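Local atomic coordinates of peptidylprolyl Isomerase (Naegleria fowleri, PDB entry 6MKE), a protein that probably catalyses the cis-trans isomerisation of peptide bonds preceding proline, as an FKBP-type enzyme, and binds an ascomycin-type macrolide. Residues S43-G48 with E120-S125. Numbering follows the deposited sequence. Where two conformers were deposited one is given.
Sequences SVHYTG and EIELLS. With FK5 (8-deethyl-8-[but-3-enyl]-ascomycin), chain E.
A classic beta bulge joins Ser43 to Leu124 and Ser125, where strands 41-50 and 117-126 pair antiparallel. Ser43 O accepts Leu124 N at 2.9 Å and, more weakly, Ser125 N at 3.4 Å, while Ser43 N binds Ser125 O. The bulge points Leu124 toward segment 43-48, and its CD1 settles over the centre of the His45 ring, 3.8 Å from the centroid and 7° off the normal, a CH-pi contact for which leucine's branched end supplies a methyl. At that ring's edge lies Glu122 OE1, 4.0 Å from His45 CD2, the carboxylate plane turned 74° from the ring. Beyond the bulge, His45 with Glu122 and Thr47 with Glu120 are hydrogen-bonded pairs, their polar side chains suiting a partly exposed face. On the opposite face of this FKBP sheet, beta-branched Val44 and Ile121 meet, CB to CG2 at 4.0 Å, both also touching Trp79 of helix 77-84. Tyr46 shares this face. Its CG sits between backbone N and carbonyl carbon (chi1 78°), and the ring leads away from segment 120-125 to line the ligand pocket, its face against C5 of FK5's pipecolinyl ring, 3.6 Å from Tyr46 CZ. The Tyr46 hydroxyl hydrogen-bonds to Asp57, which also binds FK5.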
loop_
_atom_site.group_PDB
_atom_site.type_symbol
_atom_site.label_atom_id
_atom_site.label_comp_id
_atom_site.label_asym_id
_atom_site.label_seq_id
_atom_site.Cartn_x
_atom_site.Cartn_y
_atom_site.Cartn_z
ATOM N N SER A 43 -8.092 7.205 4.539
ATOM C CA SER A 43 -7.192 8.307 4.217
ATOM C C SER A 43 -5.769 7.912 4.582
ATOM O O SER A 43 -5.513 7.467 5.705
ATOM C CB SER A 43 -7.592 9.585 4.960
ATOM O OG SER A 43 -8.854 10.062 4.526
ATOM N N VAL A 44 -4.841 8.072 3.631
ATOM C CA VAL A 44 -3.456 7.653 3.823
ATOM C C VAL A 44 -2.486 8.677 3.246
ATOM O O VAL A 44 -2.843 9.518 2.418
ATOM C CB VAL A 44 -3.161 6.274 3.181
ATOM C CG1 VAL A 44 -4.110 5.208 3.696
ATOM C CG2 VAL A 44 -3.228 6.371 1.664
ATOM N N HIS A 45 -1.241 8.590 3.710
ATOM C CA HIS A 45 -0.075 9.097 3.003
ATOM C C HIS A 45 0.644 7.919 2.360
ATOM O O HIS A 45 0.685 6.822 2.923
ATOM C CB HIS A 45 0.892 9.819 3.946
ATOM C CG HIS A 45 0.397 11.141 4.442
ATOM N ND1 HIS A 45 -0.362 11.994 3.669
ATOM C CD2 HIS A 45 0.564 11.762 5.634
ATOM C CE1 HIS A 45 -0.644 13.080 4.365
ATOM N NE2 HIS A 45 -0.096 12.964 5.561
ATOM N N TYR A 46 1.220 8.140 1.181
ATOM C CA TYR A 46 1.968 7.058 0.561
ATOM C C TYR A 46 3.104 7.603 -0.287
ATOM O O TYR A 46 3.100 8.760 -0.718
ATOM C CB TYR A 46 1.060 6.136 -0.270
ATOM C CG TYR A 46 0.645 6.660 -1.628
ATOM C CD1 TYR A 46 1.474 6.514 -2.738
ATOM C CD2 TYR A 46 -0.594 7.263 -1.808
ATOM C CE1 TYR A 46 1.092 6.986 -3.980
ATOM C CE2 TYR A 46 -0.988 7.729 -3.045
ATOM C CZ TYR A 46 -0.144 7.587 -4.127
ATOM O OH TYR A 46 -0.539 8.052 -5.360
ATOM N N THR A 47 4.089 6.736 -0.507
ATOM C CA THR A 47 5.195 6.973 -1.422
ATOM C C THR A 47 5.513 5.655 -2.105
ATOM O O THR A 47 5.731 4.647 -1.431
ATOM C CB THR A 47 6.435 7.506 -0.690
ATOM O OG1 THR A 47 6.133 8.770 -0.087
ATOM C CG2 THR A 47 7.594 7.673 -1.659
ATOM N N GLY A 48 5.529 5.660 -3.430
ATOM C CA GLY A 48 5.778 4.460 -4.216
ATOM C C GLY A 48 7.151 4.508 -4.863
ATOM O O GLY A 48 7.551 5.539 -5.411
ATOM N N GLU A 120 5.362 2.848 0.824
ATOM C CA GLU A 120 5.372 3.284 2.214
ATOM C C GLU A 120 4.022 3.941 2.487
ATOM O O GLU A 120 3.743 5.027 1.975
ATOM C CB GLU A 120 6.535 4.240 2.461
ATOM C CG GLU A 120 6.742 4.647 3.898
ATOM C CD GLU A 120 7.964 5.526 4.059
ATOM O OE1 GLU A 120 9.092 5.019 3.873
ATOM O OE2 GLU A 120 7.792 6.730 4.342
ATOM N N ILE A 121 3.174 3.273 3.273
ATOM C CA ILE A 121 1.804 3.713 3.516
ATOM C C ILE A 121 1.618 4.013 4.997
ATOM O O ILE A 121 2.058 3.242 5.857
ATOM C CB ILE A 121 0.784 2.651 3.053
ATOM C CG1 ILE A 121 1.046 2.243 1.601
ATOM C CG2 ILE A 121 -0.638 3.161 3.218
ATOM C CD1 ILE A 121 0.206 1.065 1.147
ATOM N N GLU A 122 0.953 5.130 5.293
ATOM C CA GLU A 122 0.578 5.490 6.657
ATOM C C GLU A 122 -0.937 5.615 6.734
ATOM O O GLU A 122 -1.528 6.465 6.059
ATOM C CB GLU A 122 1.247 6.794 7.096
ATOM C CG GLU A 122 0.806 7.256 8.479
ATOM C CD GLU A 122 1.465 8.549 8.910
ATOM O OE1 GLU A 122 2.262 9.104 8.126
ATOM O OE2 GLU A 122 1.187 9.010 10.035
ATOM N N LEU A 123 -1.560 4.773 7.557
ATOM C CA LEU A 123 -3.013 4.759 7.716
ATOM C C LEU A 123 -3.402 5.865 8.689
ATOM O O LEU A 123 -3.204 5.741 9.900
ATOM C CB LEU A 123 -3.478 3.388 8.201
ATOM C CG LEU A 123 -4.957 3.164 8.510
ATOM C CD1 LEU A 123 -5.831 3.792 7.448
ATOM C CD2 LEU A 123 -5.253 1.673 8.619
ATOM N N LEU A 124 -3.962 6.955 8.158
ATOM C CA LEU A 124 -4.279 8.123 8.975
ATOM C C LEU A 124 -5.625 7.979 9.679
ATOM O O LEU A 124 -5.721 8.169 10.897
ATOM C CB LEU A 124 -4.274 9.383 8.107
ATOM C CG LEU A 124 -2.966 9.697 7.381
ATOM C CD1 LEU A 124 -3.175 10.816 6.370
ATOM C CD2 LEU A 124 -1.880 10.071 8.385
ATOM N N SER A 125 -6.671 7.654 8.930
ATOM C CA SER A 125 -8.026 7.591 9.468
ATOM C C SER A 125 -8.921 6.952 8.415
ATOM O O SER A 125 -8.475 6.619 7.312
ATOM C CB SER A 125 -8.536 8.981 9.856
ATOM O OG SER A 125 -8.454 9.870 8.754
HETATM C C1 FK5 E . -3.666 2.355 -7.419
HETATM C C2 FK5 E . -2.357 2.554 -6.659
HETATM C C3 FK5 E . -2.552 2.405 -5.150
HETATM C C4 FK5 E . -3.193 3.657 -4.559
HETATM C C5 FK5 E . -2.394 4.899 -4.905
HETATM C C6 FK5 E . -2.230 5.035 -6.403
HETATM C C8 FK5 E . -0.502 3.748 -7.642
HETATM C C9 FK5 E . 0.321 5.025 -7.850
HETATM C C10 FK5 E . 0.154 5.835 -9.152
HETATM C C11 FK5 E . -0.316 4.957 -10.325
HETATM C C12 FK5 E . -0.900 5.829 -11.439
HETATM C C13 FK5 E . -1.945 6.794 -10.922
HETATM C C14 FK5 E . -1.360 7.619 -9.784
HETATM C C15 FK5 E . -2.339 8.566 -9.112
HETATM C C16 FK5 E . -3.684 7.954 -8.760
HETATM C C17 FK5 E . -4.572 8.814 -7.848
HETATM C C18 FK5 E . -5.389 9.832 -8.657
HETATM C C19 FK5 E . -6.556 9.262 -9.425
HETATM C C20 FK5 E . -6.404 8.784 -10.654
HETATM C C21 FK5 E . -7.442 8.088 -11.500
HETATM C C22 FK5 E . -7.212 6.582 -11.351
HETATM C C23 FK5 E . -7.806 5.958 -10.107
HETATM C C24 FK5 E . -7.237 4.590 -9.727
HETATM C C25 FK5 E . -5.872 4.640 -9.025
HETATM C C26 FK5 E . -5.253 3.232 -8.931
HETATM C C27 FK5 E . -5.046 2.552 -10.266
HETATM C C28 FK5 E . -5.703 1.436 -10.561
HETATM C C29 FK5 E . -5.704 0.677 -11.851
HETATM C C30 FK5 E . -5.604 -0.838 -11.597
HETATM C C31 FK5 E . -5.623 -1.648 -12.879
HETATM C C32 FK5 E . -6.919 -1.363 -13.623
HETATM C C33 FK5 E . -7.044 0.119 -13.923
HETATM C C34 FK5 E . -6.991 0.956 -12.648
HETATM C C35 FK5 E . 0.804 4.073 -10.868
HETATM C C36 FK5 E . -3.739 9.538 -6.795
HETATM C C37 FK5 E . -7.859 9.231 -8.679
HETATM C C38 FK5 E . -7.310 8.532 -12.970
HETATM C C39 FK5 E . -8.459 8.079 -13.812
HETATM C C40 FK5 E . -9.651 8.586 -13.803
HETATM C C41 FK5 E . -5.974 5.291 -7.647
HETATM C C42 FK5 E . -4.085 3.223 -11.205
HETATM C C43 FK5 E . -3.270 7.042 -12.892
HETATM C C44 FK5 E . -1.753 10.820 -9.632
HETATM C C45 FK5 E . -4.360 -3.676 -12.865
HETATM N N7 FK5 E . -1.659 3.808 -6.964
HETATM O O1 FK5 E . -3.997 3.379 -8.225
HETATM O O2 FK5 E . -4.338 1.370 -7.304
HETATM O O3 FK5 E . -0.041 2.706 -8.093
HETATM O O4 FK5 E . 1.090 5.383 -6.978
HETATM O O5 FK5 E . -0.869 6.734 -8.768
HETATM O O6 FK5 E . 1.224 6.617 -9.571
HETATM O O7 FK5 E . -2.375 7.656 -11.975
HETATM O O8 FK5 E . -2.522 9.680 -9.987
HETATM O O9 FK5 E . -6.589 5.923 -12.154
HETATM O O10 FK5 E . -8.167 3.928 -8.867
HETATM O O11 FK5 E . -5.605 -3.048 -12.600
HETATM O O12 FK5 E . -6.984 -2.121 -14.832
HETATM O O HOH W 1 5.587 8.402 2.506
#